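PDB 3ZTH: STU0660 from Streptococcus thermophilus, which probably binds DNA as one of the large Csn2 proteins of CRISPR-mediated bacterial immunity, and carries bound magnesium. Local coordinates for residues Asp110-Gly113 with His114-Ile118; Asp152-Leu155 with Thr156-Ser160; Val267-Met270 with Tyr271-Met275. All coordinates share one frame; numbering follows the deposited sequence.

Interaction 1 of 3, residues Asp110-Gly113 with His114-Ile118; sequences DIVG and HLEKI
The imidazole of His-114 leans back along the preceding turn and meets the carbonyl oxygens of Asp-110 and Ile-111 at a slant. Its CD2 comes closest, 3.4 Å from Asp-110 O. The second flat group, the Asp-110 carboxylate, stands almost perpendicular to the ring (88° between planes), and OD1 stops 4.1 Å from His-114 NE2, close enough that the carboxylate could favour a positive charge on the imidazole, though the groups are not in contact. The first torsion of His-114 (chi1 -67°) sets CG beside its own backbone N and anti to the carbonyl carbon, which swings the ring toward the start of the segment. On the side of the ring away from Asp-110, ND1 is hydrogen-bonded to Gln-121 OE1 of the second subunit, whose Leu-124 packs on the same side chain; this outside bond probably limits rotation of the ring.

All of this belongs to one surface of helix 109-130, which pairs with its counterpart in the second subunit: Ile-111 rests on Ile-125 and Ile-118 on Gln-121 of that chain. The backbone departs slightly from a pure i to i+4 ladder. Ile-111 O takes its shorter bond from His-114 N (2.7 Å, 131° at the hydrogen), and only a weak one from Leu-115 N at 3.4 Å. Val-112 O is also shared, between Glu-116 N at 3.3 Å and, weakly, Leu-115 N; Lys-117 N to Gly-113 O, at 3.2 Å, is of the i to i+4 kind. Glu-116 sends its extended chain back past this turn, bringing OE2 to 4.0 Å from Val-112 CG1.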
# COMPACT_ATOMS: atom_id res chain seq x y z
N ASP A 110 34.12 18.01 -7.63
CA ASP A 110 33.74 18.37 -8.98
C ASP A 110 32.23 18.23 -9.19
O ASP A 110 31.56 19.17 -9.64
CB ASP A 110 34.53 17.49 -9.96
CG ASP A 110 33.74 17.10 -11.19
OD1 ASP A 110 33.26 18.01 -11.90
OD2 ASP A 110 33.60 15.88 -11.44
N ILE A 111 31.69 17.06 -8.84
CA ILE A 111 30.26 16.79 -9.00
C ILE A 111 29.41 17.52 -7.97
O ILE A 111 28.41 18.15 -8.31
CB ILE A 111 29.96 15.28 -8.88
CG1 ILE A 111 30.74 14.51 -9.95
CG2 ILE A 111 28.47 15.03 -9.02
CD1 ILE A 111 30.55 13.02 -9.88
N VAL A 112 29.80 17.41 -6.70
CA VAL A 112 29.09 18.06 -5.60
C VAL A 112 28.72 19.49 -5.96
O VAL A 112 27.67 19.99 -5.55
CB VAL A 112 29.96 18.07 -4.33
CG1 VAL A 112 29.30 18.91 -3.25
CG2 VAL A 112 30.18 16.65 -3.83
N GLY A 113 29.58 20.15 -6.74
CA GLY A 113 29.33 21.52 -7.15
C GLY A 113 28.10 21.66 -8.00
O GLY A 113 27.35 22.64 -7.87
N HIS A 114 27.87 20.70 -8.88
CA HIS A 114 26.71 20.73 -9.76
C HIS A 114 25.43 20.51 -8.95
O HIS A 114 24.35 20.92 -9.37
CB HIS A 114 26.85 19.66 -10.85
CG HIS A 114 27.96 19.92 -11.81
ND1 HIS A 114 27.97 20.99 -12.67
CD2 HIS A 114 29.11 19.24 -12.05
CE1 HIS A 114 29.07 20.97 -13.40
NE2 HIS A 114 29.78 19.91 -13.05
N LEU A 115 25.56 19.87 -7.80
CA LEU A 115 24.41 19.62 -6.94
C LEU A 115 23.97 20.97 -6.37
O LEU A 115 22.78 21.28 -6.32
CB LEU A 115 24.79 18.70 -5.77
CG LEU A 115 23.83 17.57 -5.39
CD1 LEU A 115 24.04 17.22 -3.92
CD2 LEU A 115 22.39 17.98 -5.63
N GLU A 116 24.95 21.76 -5.96
CA GLU A 116 24.69 23.08 -5.40
C GLU A 116 24.00 23.96 -6.42
O GLU A 116 23.04 24.66 -6.09
CB GLU A 116 25.99 23.72 -4.93
CG GLU A 116 26.62 22.99 -3.77
CD GLU A 116 27.94 23.60 -3.34
OE1 GLU A 116 27.96 24.81 -3.02
OE2 GLU A 116 28.95 22.87 -3.32
N LYS A 117 24.48 23.94 -7.65
CA LYS A 117 23.86 24.75 -8.69
C LYS A 117 22.43 24.28 -8.94
O LYS A 117 21.55 25.09 -9.23
CB LYS A 117 24.67 24.68 -9.99
CG LYS A 117 26.03 25.35 -9.90
CD LYS A 117 26.75 25.33 -11.24
CE LYS A 117 25.97 26.09 -12.31
NZ LYS A 117 26.66 26.09 -13.64
N ILE A 118 22.21 22.97 -8.84
CA ILE A 118 20.88 22.40 -9.05
C ILE A 118 19.92 22.83 -7.94
O ILE A 118 18.77 23.16 -8.21
CB ILE A 118 20.90 20.86 -9.12
CG1 ILE A 118 21.52 20.40 -10.44
CG2 ILE A 118 19.48 20.30 -9.00
CD1 ILE A 118 21.57 18.89 -10.61

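Interaction 2 of 3, residues Asp152-Leu155 with Thr156-Ser160; sequences DQLL and TKNFS
Phe-159 folds back under the end of the helix, where its ring meets two leucines. Leu-155 CD2 approaches ring atom CD2 of Phe-159 obliquely, 3.6 Å away, while the CA of Leu-155 lies in the ring plane, at its edge. Leu-154 adds a looser contact, its CB 4.3 Å from Phe-159 CE2. A first torsion of -75° places the CG of Phe-159 beside its own backbone N, turning the ring toward the helix.

Asn-158 comes up to a different part of Leu-154, the methyl CD2. Its amide is directed at that methyl, and the modelled separation is too short for two such groups, so the detail there is doubtful. ND2 has its real partner in Gln-153 OE1 of the second subunit, and the reciprocal bond links Gln-153 of this chain to Asn-158 of that one.

Just before them in the chain, Thr-156 has OG1 beside its backbone N, and the hydroxyl hydrogen-bonds to Asp-152 O, the carbonyl that also takes Thr-156 N at 3.0 Å. The hydroxyl bond is modelled as very short, and its exact length is uncertain. The Asp-152 carboxylate slants past the hydroxyl, OD1 being 3.9 Å from Thr-156 OG1; it is held instead by Tyr-92 and by a salt bridge to Arg-103. Leu-154 O grips the last turn through two donors: Asn-158 N, at 2.8 Å and nearly straight (160°), and Lys-157 N, at 3.3 Å from well above the carbonyl plane.

Helix 151-157 thus passes abruptly into strand 159-165, which pairs antiparallel with strand 168-170, while Phe-159 and Ser-160 join an antiparallel ladder with a strand of the second subunit.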
# COMPACT_ATOMS: atom_id res chain seq x y z
N ASP A 152 22.19 10.71 -3.97
CA ASP A 152 21.57 9.40 -3.79
C ASP A 152 20.21 9.41 -4.46
O ASP A 152 19.82 8.45 -5.11
CB ASP A 152 21.39 9.08 -2.31
CG ASP A 152 20.53 7.85 -2.09
OD1 ASP A 152 21.00 6.73 -2.38
OD2 ASP A 152 19.37 8.00 -1.65
N GLN A 153 19.49 10.52 -4.30
CA GLN A 153 18.17 10.67 -4.89
C GLN A 153 18.25 10.71 -6.41
O GLN A 153 17.46 10.06 -7.10
CB GLN A 153 17.52 11.93 -4.36
CG GLN A 153 16.16 12.22 -4.96
CD GLN A 153 15.50 13.41 -4.33
OE1 GLN A 153 14.44 13.85 -4.77
NE2 GLN A 153 16.12 13.96 -3.27
N LEU A 154 19.20 11.48 -6.93
CA LEU A 154 19.39 11.58 -8.37
C LEU A 154 19.74 10.22 -8.99
O LEU A 154 19.19 9.82 -10.01
CB LEU A 154 20.50 12.57 -8.71
CG LEU A 154 20.11 14.02 -8.99
CD1 LEU A 154 21.33 14.76 -9.53
CD2 LEU A 154 18.98 14.08 -10.01
N LEU A 155 20.68 9.53 -8.36
CA LEU A 155 21.10 8.22 -8.84
C LEU A 155 19.94 7.24 -8.82
O LEU A 155 19.86 6.34 -9.66
CB LEU A 155 22.25 7.69 -7.99
CG LEU A 155 23.59 8.40 -8.16
CD1 LEU A 155 24.63 7.83 -7.22
CD2 LEU A 155 24.05 8.25 -9.60
N THR A 156 19.05 7.41 -7.85
CA THR A 156 17.91 6.52 -7.70
C THR A 156 16.75 6.78 -8.65
O THR A 156 15.98 5.87 -8.94
CB THR A 156 17.35 6.59 -6.26
OG1 THR A 156 18.41 6.42 -5.31
CG2 THR A 156 16.32 5.49 -6.04
N LYS A 157 16.63 8.00 -9.16
CA LYS A 157 15.51 8.33 -10.03
C LYS A 157 15.79 8.84 -11.44
O LYS A 157 14.97 8.67 -12.34
CB LYS A 157 14.62 9.37 -9.33
CG LYS A 157 14.09 8.95 -7.97
CD LYS A 157 12.93 7.98 -8.10
CE LYS A 157 12.28 7.73 -6.75
NZ LYS A 157 11.01 6.96 -6.91
N ASN A 158 16.95 9.46 -11.64
CA ASN A 158 17.27 10.03 -12.95
C ASN A 158 18.44 9.41 -13.70
O ASN A 158 18.82 9.89 -14.76
CB ASN A 158 17.48 11.52 -12.79
CG ASN A 158 16.29 12.21 -12.15
OD1 ASN A 158 15.25 12.39 -12.79
ND2 ASN A 158 16.41 12.56 -10.88
N PHE A 159 19.00 8.34 -13.15
CA PHE A 159 20.12 7.67 -13.79
C PHE A 159 19.86 6.18 -13.94
O PHE A 159 19.28 5.54 -13.07
CB PHE A 159 21.40 7.89 -12.99
CG PHE A 159 21.98 9.25 -13.16
CD1 PHE A 159 22.40 9.69 -14.41
CD2 PHE A 159 22.12 10.11 -12.06
CE1 PHE A 159 22.95 10.96 -14.57
CE2 PHE A 159 22.66 11.38 -12.21
CZ PHE A 159 23.08 11.81 -13.47
N SER A 160 20.30 5.65 -15.08
CA SER A 160 20.15 4.24 -15.37
C SER A 160 21.37 3.74 -16.14
O SER A 160 21.98 4.48 -16.92
CB SER A 160 18.89 3.99 -16.20
OG SER A 160 17.74 4.06 -15.38

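Interaction 3 of 3, residues Val267-Met270 with Tyr271-Met275; sequences VEFM and YERVM
Arg-273 sets its CG over one face of the Phe-269 ring, 4.2 Å from the ring centroid, in a CH-pi contact displaced toward the rim. A bend at chi2 (-59°) then curls the chain round the end of the ring, where Phe-269 CZ lies over the middle of the guanidinium, 3.2 Å from Arg-273 CZ. With the two planes 57° apart, the groups meet at a tilt and do not stack. Tyr-265 meets the Phe-269 ring edge-to-face.

Beneath these side chains the first turns of helix 267-277 form a regular i to i+4 ladder, from Tyr-271 N to Val-267 O (2.8 Å) through Val-274 N to Met-270 O. Tyr-271 and Val-274 face inward, both packing on Phe-289 of helix 286-296, and Tyr-271 OH is hydrogen-bonded to Pro-284 O.

Along another side of the helix, Glu-268 OE2 and Glu-272 OE2 are only 2.6 Å apart, their carboxylates twisted 54° against each other. Glu-268 OE2 also forms a salt bridge with Arg-286, which should offset part of the negative charge; even so, the spacing suggests that one of the two acids probably holds a proton.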
# COMPACT_ATOMS: atom_id res chain seq x y z
N VAL A 267 48.18 -30.88 -3.30
CA VAL A 267 48.47 -31.62 -4.52
C VAL A 267 49.74 -32.47 -4.44
O VAL A 267 49.74 -33.64 -4.82
CB VAL A 267 48.57 -30.66 -5.72
CG1 VAL A 267 48.71 -31.44 -7.02
CG2 VAL A 267 47.35 -29.75 -5.76
N GLU A 268 50.84 -31.88 -3.96
CA GLU A 268 52.08 -32.64 -3.86
C GLU A 268 51.89 -33.83 -2.91
O GLU A 268 52.40 -34.92 -3.15
CB GLU A 268 53.22 -31.74 -3.37
CG GLU A 268 54.58 -32.43 -3.35
CD GLU A 268 54.94 -33.07 -4.69
OE1 GLU A 268 54.56 -32.52 -5.75
OE2 GLU A 268 55.61 -34.13 -4.68
N PHE A 269 51.16 -33.60 -1.83
CA PHE A 269 50.91 -34.67 -0.88
C PHE A 269 50.21 -35.83 -1.59
O PHE A 269 50.67 -36.97 -1.52
CB PHE A 269 50.02 -34.15 0.26
CG PHE A 269 49.60 -35.22 1.24
CD1 PHE A 269 50.44 -35.59 2.29
CD2 PHE A 269 48.39 -35.88 1.08
CE1 PHE A 269 50.07 -36.61 3.17
CE2 PHE A 269 48.00 -36.90 1.95
CZ PHE A 269 48.84 -37.27 3.00
N MSE A 270 49.13 -35.54 -2.29
CA MSE A 270 48.37 -36.56 -3.00
C MSE A 270 49.14 -37.22 -4.14
O MSE A 270 48.98 -38.42 -4.40
CB MSE A 270 47.07 -35.97 -3.53
CG MSE A 270 46.16 -35.44 -2.44
SE MSE A 270 44.45 -34.91 -3.14
CE MSE A 270 44.95 -33.20 -3.90
N TYR A 271 49.97 -36.44 -4.82
CA TYR A 271 50.75 -37.00 -5.91
C TYR A 271 51.62 -38.12 -5.38
O TYR A 271 51.63 -39.23 -5.92
CB TYR A 271 51.63 -35.93 -6.54
CG TYR A 271 52.48 -36.44 -7.68
CD1 TYR A 271 51.93 -36.64 -8.94
CD2 TYR A 271 53.83 -36.72 -7.49
CE1 TYR A 271 52.70 -37.11 -9.99
CE2 TYR A 271 54.62 -37.19 -8.53
CZ TYR A 271 54.05 -37.39 -9.78
OH TYR A 271 54.82 -37.86 -10.82
N GLU A 272 52.36 -37.83 -4.31
CA GLU A 272 53.25 -38.83 -3.72
C GLU A 272 52.50 -40.07 -3.25
O GLU A 272 52.93 -41.19 -3.53
CB GLU A 272 54.07 -38.21 -2.59
CG GLU A 272 55.28 -37.43 -3.12
CD GLU A 272 55.88 -36.46 -2.11
OE1 GLU A 272 56.01 -36.84 -0.92
OE2 GLU A 272 56.23 -35.33 -2.50
N ARG A 273 51.38 -39.87 -2.56
CA ARG A 273 50.57 -40.99 -2.07
C ARG A 273 50.12 -41.85 -3.24
O ARG A 273 50.35 -43.05 -3.27
CB ARG A 273 49.32 -40.49 -1.33
CG ARG A 273 49.57 -39.91 0.06
CD ARG A 273 50.21 -40.94 0.97
NE ARG A 273 50.14 -40.57 2.39
CZ ARG A 273 49.01 -40.49 3.09
NH1 ARG A 273 47.85 -40.77 2.53
NH2 ARG A 273 49.05 -40.15 4.37
N VAL A 274 49.48 -41.21 -4.22
CA VAL A 274 48.98 -41.91 -5.40
C VAL A 274 50.11 -42.64 -6.10
O VAL A 274 49.98 -43.81 -6.47
CB VAL A 274 48.30 -40.92 -6.38
CG1 VAL A 274 47.87 -41.63 -7.65
CG2 VAL A 274 47.09 -40.30 -5.71
N MSE A 275 51.22 -41.95 -6.29
CA MSE A 275 52.38 -42.54 -6.95
C MSE A 275 52.77 -43.85 -6.26
O MSE A 275 53.08 -44.84 -6.92
CB MSE A 275 53.53 -41.53 -6.94
CG MSE A 275 54.84 -42.02 -7.55
SE MSE A 275 56.11 -40.57 -7.87
CE MSE A 275 56.56 -40.13 -6.02

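The three contacts follow one another along the chain, each a local contact within one continuous run of residues, but they fall into two groups. Interactions 1 and 2 are neighbours, with centres 15 Å apart; helix 109-130 and helix 151-157 touch where Ile-118 CD1 lies 4.3 Å from Leu-154 CD1. Both also meet the second subunit, one through helix packing and the other through reciprocal side-chain bonds and a shared sheet, so this arm of the chain helps build the assembly. Interaction 3, on helix 267-277, lies on the opposite side of the chain's centre, about 63 and 56 Å from the other two between centres, and packs within its own subunit.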